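6-O-methylguanine DNA methyltransferase (Enterococcus faecalis, PDB 2B6C) is of unknown function but probably acts in the repair of alkylated DNA, as an AlkD-like helical-repeat protein. Local coordinates at residues 64-69 with 100-106. Numbering follows the deposited sequence. Where two conformers were deposited one is given.
Sequences YQKTER and QKAWWDS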
loop_
_atom_site.group_PDB
_atom_site.type_symbol
_atom_site.label_atom_id
_atom_site.label_comp_id
_atom_site.label_asym_id
_atom_site.label_seq_id
_atom_site.Cartn_x
_atom_site.Cartn_y
_atom_site.Cartn_z
ATOM N N TYR B 64 11.382 2.923 -19.629
ATOM C CA TYR B 64 12.747 3.349 -19.329
ATOM C C TYR B 64 13.507 3.610 -20.617
ATOM O O TYR B 64 14.331 4.505 -20.691
ATOM C CB TYR B 64 13.482 2.308 -18.472
ATOM C CG TYR B 64 14.569 2.936 -17.616
ATOM C CD1 TYR B 64 14.247 3.540 -16.402
ATOM C CD2 TYR B 64 15.900 2.979 -18.048
ATOM C CE1 TYR B 64 15.222 4.131 -15.627
ATOM C CE2 TYR B 64 16.918 3.590 -17.263
ATOM C CZ TYR B 64 16.564 4.145 -16.055
ATOM O OH TYR B 64 17.515 4.763 -15.252
ATOM N N GLN B 65 13.180 2.863 -21.666
ATOM C CA GLN B 65 13.915 3.010 -22.910
ATOM C C GLN B 65 13.322 4.083 -23.860
ATOM O O GLN B 65 13.914 4.377 -24.890
ATOM C CB GLN B 65 14.114 1.641 -23.583
ATOM C CG GLN B 65 14.755 0.529 -22.664
ATOM C CD GLN B 65 16.102 0.927 -21.964
ATOM O OE1 GLN B 65 16.870 1.774 -22.460
ATOM N NE2 GLN B 65 16.391 0.281 -20.813
ATOM N N LYS B 66 12.193 4.698 -23.496
ATOM C CA LYS B 66 11.665 5.825 -24.260
ATOM C C LYS B 66 12.624 7.023 -24.143
ATOM O O LYS B 66 13.384 7.117 -23.187
ATOM C CB LYS B 66 10.234 6.181 -23.798
ATOM C CG LYS B 66 9.178 5.164 -24.255
ATOM C CD LYS B 66 7.730 5.411 -23.771
ATOM C CE LYS B 66 7.028 6.559 -24.534
ATOM N NZ LYS B 66 6.852 6.387 -26.056
ATOM N N THR B 67 12.539 7.951 -25.099
ATOM C CA THR B 67 13.506 9.014 -25.249
ATOM C C THR B 67 13.486 10.046 -24.156
ATOM O O THR B 67 14.525 10.376 -23.588
ATOM C CB THR B 67 13.315 9.713 -26.620
ATOM O OG1 THR B 67 13.691 8.786 -27.630
ATOM C CG2 THR B 67 14.213 10.972 -26.734
ATOM N N GLU B 68 12.299 10.579 -23.893
ATOM C CA GLU B 68 12.166 11.678 -22.968
ATOM C C GLU B 68 12.357 11.218 -21.534
ATOM O O GLU B 68 11.905 10.117 -21.141
ATOM C CB GLU B 68 10.819 12.353 -23.177
ATOM C CG GLU B 68 10.632 12.831 -24.586
ATOM C CD GLU B 68 10.139 11.764 -25.624
ATOM O OE1 GLU B 68 10.077 10.519 -25.412
ATOM O OE2 GLU B 68 9.846 12.224 -26.725
ATOM N N ARG B 69 13.017 12.073 -20.771
ATOM C CA ARG B 69 13.412 11.799 -19.391
ATOM C C ARG B 69 12.197 11.453 -18.488
ATOM O O ARG B 69 12.281 10.594 -17.649
ATOM C CB ARG B 69 14.161 13.029 -18.866
ATOM C CG ARG B 69 14.907 12.841 -17.557
ATOM C CD ARG B 69 15.606 11.498 -17.480
ATOM N NE ARG B 69 16.615 11.453 -16.410
ATOM C CZ ARG B 69 17.419 10.418 -16.179
ATOM N NH1 ARG B 69 17.324 9.333 -16.941
ATOM N NH2 ARG B 69 18.319 10.473 -15.185
ATOM N N GLN B 100 22.114 2.906 -15.846
ATOM C CA GLN B 100 21.515 3.301 -17.131
ATOM C C GLN B 100 20.811 4.660 -17.091
ATOM O O GLN B 100 19.973 4.912 -16.196
ATOM C CB GLN B 100 20.523 2.269 -17.665
ATOM C CG GLN B 100 21.001 0.842 -17.801
ATOM C CD GLN B 100 19.842 -0.043 -18.304
ATOM O OE1 GLN B 100 19.146 0.310 -19.262
ATOM N NE2 GLN B 100 19.625 -1.170 -17.654
ATOM N N LYS B 101 21.145 5.523 -18.069
ATOM C CA LYS B 101 20.611 6.878 -18.174
ATOM C C LYS B 101 20.747 7.595 -16.796
ATOM O O LYS B 101 19.808 8.221 -16.313
ATOM C CB LYS B 101 19.143 6.866 -18.649
ATOM C CG LYS B 101 18.875 5.926 -19.821
ATOM C CD LYS B 101 17.482 6.147 -20.373
ATOM C CE LYS B 101 17.284 5.614 -21.780
ATOM N NZ LYS B 101 16.040 6.216 -22.333
ATOM N N ALA B 102 21.914 7.469 -16.194
ATOM C CA ALA B 102 22.131 7.843 -14.812
ATOM C C ALA B 102 22.498 9.297 -14.629
ATOM O O ALA B 102 23.416 9.823 -15.307
ATOM C CB ALA B 102 23.220 6.965 -14.187
ATOM N N TRP B 103 21.801 9.924 -13.681
ATOM C CA TRP B 103 22.154 11.255 -13.200
ATOM C C TRP B 103 21.495 11.310 -11.820
ATOM O O TRP B 103 20.799 10.368 -11.460
ATOM C CB TRP B 103 21.601 12.336 -14.143
ATOM C CG TRP B 103 22.124 13.733 -13.903
ATOM C CD1 TRP B 103 21.390 14.845 -13.599
ATOM C CD2 TRP B 103 23.499 14.162 -13.982
ATOM N NE1 TRP B 103 22.224 15.946 -13.484
ATOM C CE2 TRP B 103 23.516 15.555 -13.739
ATOM C CE3 TRP B 103 24.710 13.506 -14.276
ATOM C CZ2 TRP B 103 24.695 16.301 -13.745
ATOM C CZ3 TRP B 103 25.896 14.267 -14.290
ATOM C CH2 TRP B 103 25.867 15.640 -14.012
ATOM N N TRP B 104 21.660 12.384 -11.047
ATOM C CA TRP B 104 21.176 12.312 -9.652
ATOM C C TRP B 104 19.645 12.134 -9.585
ATOM O O TRP B 104 19.114 11.571 -8.637
ATOM C CB TRP B 104 21.641 13.541 -8.846
ATOM C CG TRP B 104 21.070 14.854 -9.370
ATOM C CD1 TRP B 104 21.698 15.756 -10.206
ATOM C CD2 TRP B 104 19.770 15.392 -9.106
ATOM N NE1 TRP B 104 20.862 16.818 -10.471
ATOM C CE2 TRP B 104 19.677 16.625 -9.814
ATOM C CE3 TRP B 104 18.677 14.977 -8.311
ATOM C CZ2 TRP B 104 18.540 17.431 -9.765
ATOM C CZ3 TRP B 104 17.527 15.768 -8.291
ATOM C CH2 TRP B 104 17.474 16.989 -9.008
ATOM N N ASP B 105 18.935 12.612 -10.607
ATOM C CA ASP B 105 17.487 12.569 -10.611
ATOM C C ASP B 105 16.943 11.122 -10.692
ATOM O O ASP B 105 16.063 10.748 -9.897
ATOM C CB ASP B 105 16.900 13.501 -11.693
ATOM C CG ASP B 105 17.343 13.148 -13.116
ATOM O OD1 ASP B 105 18.448 12.610 -13.303
ATOM O OD2 ASP B 105 16.574 13.418 -14.080
ATOM N N SER B 106 17.460 10.321 -11.623
ATOM C CA SER B 106 17.049 8.902 -11.710
ATOM C C SER B 106 17.640 8.008 -10.619
ATOM O O SER B 106 16.971 7.126 -10.124
ATOM C CB SER B 106 17.369 8.287 -13.085
ATOM O OG SER B 106 18.774 8.162 -13.275
HETATM O O HOH W 1 19.423 2.403 -20.952
HETATM O O HOH W 2 16.098 9.068 -21.867
#
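The turn that follows helix 53-65 faces the loop leading into helix 104-120, the backbones coming nearest at Y64 and K101, whose CA atoms lie 8.7 Å apart, so long side chains must bridge the two. R69 spans the gap with a guanidinium that donates in two directions. End-on, NH1 and NH2 both grip the carbonyl oxygen K101 O, with NH1 2.8 Å from it and lying on a lone pair, although neither bond is straight. Side-on, NE reaches D105 OD2 on its syn side, while NH2 forms a salt bridge to D105 OD1 at 2.9 Å, nearly straight at 170° but arriving from above the carboxylate plane. The two flat groups are thus turned 46° against each other. A bend at chi2 (40°) steers the R69 chain into this position, and a hydrogen bond between the Y73 hydroxyl and D105 OD2 further fixes the acid.

K101 runs the opposite way past R69. Its extended chain passes Y64, with CG 4.0 Å from ring atom CE2, and delivers NZ to Y64 O at 2.9 Å, in the carbonyl plane; a water links the same ammonium to T67 O. Y64 in turn puts its hydroxyl on Q100 O, 2.6 Å away, and W110 NE1 is a second hydrogen-bond partner of the Y64 hydroxyl. At the outer margin, Q65 NE2 donates to Q100 OE1 over 3.2 Å, the amides nearly coplanar and also joined by a water, while NE2 of Q100 turns to A96.

Long polar side chains suit this place because the end of helix 53-65 and the loop before helix 104-120 offer backbone carbonyls: Y64 O, Q100 O and K101 O each receive a side-chain donor. With D105 probably balancing the buried charge of R69, directional bonds tie the turn between helices 53-65 and 69-81 to the loop and first turn of helix 104-120.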